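Local coordinates for hydrazine synthase subunit beta (PDB 5C2V), which forms part of the hydrazine synthase complex, which condenses nitric oxide with ammonium, and may modulate passage of the hydroxylamine intermediate between active sites, at residues G96-G101 / A114-M119. Sequence-based numbering, arbitrary orientation.
Sequences GDWPSG and ACSGCM. With CA (calcium ion), chain Q.
Pro-99 and Cys-115 face each other as an antiparallel non-hydrogen-bonded pair, their CA atoms 4.3 Å apart, where strands 99-104 and 110-115 meet the loops at their ends. Next to this pair, Ser-100 N donates to Ala-114 O at 3.1 Å. Pro-99 has no N-H to give, but its CA makes a CA-H...O contact with the same oxygen.

Ser-116 grips Trp-98 O twice. Its backbone N donates in an almost straight bond (169°) from above the carbonyl plane. Its OG adds a second bond of 2.6 Å. The hydroxyl sits between its own backbone N and carbonyl carbon (chi1 60°), which turns it toward Trp-98. There it also lies obliquely against the indole, beside Trp-98 CD1. The indole NE1 is bonded to Glu-58, and Arg-70 of the gamma subunit makes a cation-pi contact with the ring.

Gly-117 N reaches Asp-97 O at 3.2 Å. Asp-97 CG lies anti to the backbone N (chi1 -161°), and the carboxylate binds the calcium ion through both OD1 and OD2, each at 2.5 Å. Asp-77 and four waters also bind the metal. Cys-115 SG packs against the backbone of Gly-96.

The pairing is that of the first two strands in a four-stranded antiparallel beta-propeller blade, with a calcium site at the loop leading in.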
ATOM      1  N   GLY B  96     -45.309 -45.507 -15.873  1.00 67.90           N
ATOM      2  CA  GLY B  96     -43.990 -46.008 -16.213  1.00 46.61           C
ATOM      3  C   GLY B  96     -43.160 -46.258 -14.966  1.00 53.22           C
ATOM      4  O   GLY B  96     -43.689 -46.263 -13.854  1.00 59.76           O
ATOM      5  N   ASP B  97     -41.858 -46.466 -15.140  1.00 54.52           N
ATOM      6  CA  ASP B  97     -41.030 -46.937 -14.035  1.00 61.36           C
ATOM      7  C   ASP B  97     -40.697 -45.866 -13.008  1.00 63.22           C
ATOM      8  O   ASP B  97     -40.265 -44.766 -13.350  1.00 64.81           O
ATOM      9  CB  ASP B  97     -39.732 -47.555 -14.555  1.00 55.15           C
ATOM     10  CG  ASP B  97     -39.067 -48.450 -13.522  1.00 57.96           C
ATOM     11  OD1 ASP B  97     -38.903 -49.652 -13.784  1.00 85.50           O
ATOM     12  OD2 ASP B  97     -38.715 -47.965 -12.433  1.00 89.59           O
ATOM     13  N   TRP B  98     -40.912 -46.221 -11.744  1.00 67.86           N
ATOM     14  CA  TRP B  98     -40.575 -45.388 -10.596  1.00 62.08           C
ATOM     15  C   TRP B  98     -41.092 -43.966 -10.717  1.00 64.66           C
ATOM     16  O   TRP B  98     -40.313 -43.053 -11.005  1.00 54.94           O
ATOM     17  CB  TRP B  98     -39.066 -45.351 -10.379  1.00 42.27           C
ATOM     18  CG  TRP B  98     -38.713 -44.905  -9.006  1.00 65.60           C
ATOM     19  CD1 TRP B  98     -39.042 -43.721  -8.404  1.00 79.86           C
ATOM     20  CD2 TRP B  98     -38.015 -45.673  -8.026  1.00 54.06           C
ATOM     21  NE1 TRP B  98     -38.557 -43.698  -7.119  1.00 78.67           N
ATOM     22  CE2 TRP B  98     -37.928 -44.885  -6.865  1.00 64.86           C
ATOM     23  CE3 TRP B  98     -37.443 -46.948  -8.025  1.00 77.74           C
ATOM     24  CZ2 TRP B  98     -37.290 -45.334  -5.718  1.00 72.28           C
ATOM     25  CZ3 TRP B  98     -36.811 -47.389  -6.881  1.00 79.55           C
ATOM     26  CH2 TRP B  98     -36.736 -46.583  -5.746  1.00 74.02           C
ATOM     27  N   PRO B  99     -42.410 -43.765 -10.564  1.00 71.88           N
ATOM     28  CA  PRO B  99     -42.706 -42.334 -10.520  1.00 71.90           C
ATOM     29  C   PRO B  99     -42.046 -41.694  -9.299  1.00 62.15           C
ATOM     30  O   PRO B  99     -42.281 -42.136  -8.174  1.00 58.79           O
ATOM     31  CB  PRO B  99     -44.230 -42.300 -10.415  1.00 67.46           C
ATOM     32  CG  PRO B  99     -44.605 -43.623  -9.811  1.00 63.70           C
ATOM     33  CD  PRO B  99     -43.595 -44.607 -10.331  1.00 64.92           C
ATOM     34  N   SER B 100     -41.234 -40.664  -9.519  1.00 79.55           N
ATOM     35  CA  SER B 100     -40.610 -39.946  -8.413  1.00 69.33           C
ATOM     36  C   SER B 100     -41.299 -38.633  -8.067  1.00 59.17           C
ATOM     37  O   SER B 100     -40.933 -37.971  -7.095  1.00 75.57           O
ATOM     38  CB  SER B 100     -39.134 -39.692  -8.724  1.00 55.40           C
ATOM     39  OG  SER B 100     -38.988 -38.997  -9.948  1.00 73.05           O
ATOM     40  N   GLY B 101     -42.297 -38.254  -8.856  1.00 68.14           N
ATOM     41  CA  GLY B 101     -42.972 -36.989  -8.640  1.00 54.95           C
ATOM     42  C   GLY B 101     -44.213 -36.805  -9.485  1.00 54.80           C
ATOM     43  O   GLY B 101     -44.346 -37.384 -10.567  1.00 51.85           O
ATOM     44  N   ALA B 114     -43.701 -37.846 -13.386  1.00 53.88           N
ATOM     45  CA  ALA B 114     -42.359 -38.067 -13.919  1.00 70.09           C
ATOM     46  C   ALA B 114     -41.877 -39.482 -13.618  1.00 52.78           C
ATOM     47  O   ALA B 114     -41.789 -39.873 -12.454  1.00 56.51           O
ATOM     48  CB  ALA B 114     -41.388 -37.043 -13.355  1.00 70.65           C
ATOM     49  N   CYS B 115     -41.564 -40.251 -14.659  1.00 52.89           N
ATOM     50  CA  CYS B 115     -41.087 -41.616 -14.446  1.00 64.88           C
ATOM     51  C   CYS B 115     -39.560 -41.655 -14.428  1.00 56.25           C
ATOM     52  O   CYS B 115     -38.913 -41.447 -15.452  1.00 53.23           O
ATOM     53  CB  CYS B 115     -41.644 -42.552 -15.520  1.00 73.12           C
ATOM     54  SG  CYS B 115     -43.448 -42.506 -15.661  1.00 58.34           S
ATOM     55  N   SER B 116     -38.999 -41.946 -13.257  1.00 44.15           N
ATOM     56  CA  SER B 116     -37.577 -41.723 -12.996  1.00 55.42           C
ATOM     57  C   SER B 116     -36.667 -42.925 -13.235  1.00 51.76           C
ATOM     58  O   SER B 116     -35.476 -42.859 -12.928  1.00 61.44           O
ATOM     59  CB  SER B 116     -37.384 -41.240 -11.558  1.00 66.85           C
ATOM     60  OG  SER B 116     -37.872 -42.190 -10.631  1.00 63.40           O
ATOM     61  N   GLY B 117     -37.223 -44.020 -13.746  1.00 65.73           N
ATOM     62  CA  GLY B 117     -36.432 -45.203 -14.043  1.00 51.22           C
ATOM     63  C   GLY B 117     -35.215 -44.854 -14.879  1.00 54.27           C
ATOM     64  O   GLY B 117     -35.310 -44.072 -15.826  1.00 56.29           O
ATOM     65  N   CYS B 118     -34.071 -45.426 -14.515  1.00 49.96           N
ATOM     66  CA  CYS B 118     -32.786 -45.043 -15.095  1.00 53.78           C
ATOM     67  C   CYS B 118     -32.748 -45.170 -16.616  1.00 62.77           C
ATOM     68  O   CYS B 118     -32.136 -44.349 -17.294  1.00 68.75           O
ATOM     69  CB  CYS B 118     -31.662 -45.875 -14.476  1.00 62.00           C
ATOM     70  SG  CYS B 118     -31.314 -45.476 -12.746  1.00 56.90           S
ATOM     71  N   MET B 119     -33.381 -46.209 -17.146  1.00 70.80           N
ATOM     72  CA  MET B 119     -33.498 -46.361 -18.593  1.00 54.64           C
ATOM     73  C   MET B 119     -34.836 -45.829 -19.114  1.00 67.69           C
ATOM     74  O   MET B 119     -35.150 -45.964 -20.295  1.00 72.66           O
ATOM     75  CB  MET B 119     -33.300 -47.822 -19.004  1.00 55.20           C
ATOM     76  CG  MET B 119     -32.817 -47.973 -20.443  1.00 54.22           C
ATOM     77  SD  MET B 119     -31.765 -49.400 -20.758  1.00 74.54           S
ATOM     78  CE  MET B 119     -31.306 -49.088 -22.462  1.00 48.44           C
TER
HETATM   79 CA    CA Q 402     -40.164 -49.850 -11.648  1.00 68.57          CA
HETATM   80  O   HOH W   1     -38.342 -51.025 -10.632  1.00 70.05           O
HETATM   81  O   HOH W   2     -39.733 -52.127 -12.255  1.00 55.45           O
HETATM   82  O   HOH W   3     -40.965 -49.722  -9.438  1.00 88.06           O
HETATM   83  O   HOH W   4     -38.738 -49.026  -9.927  1.00 74.76           O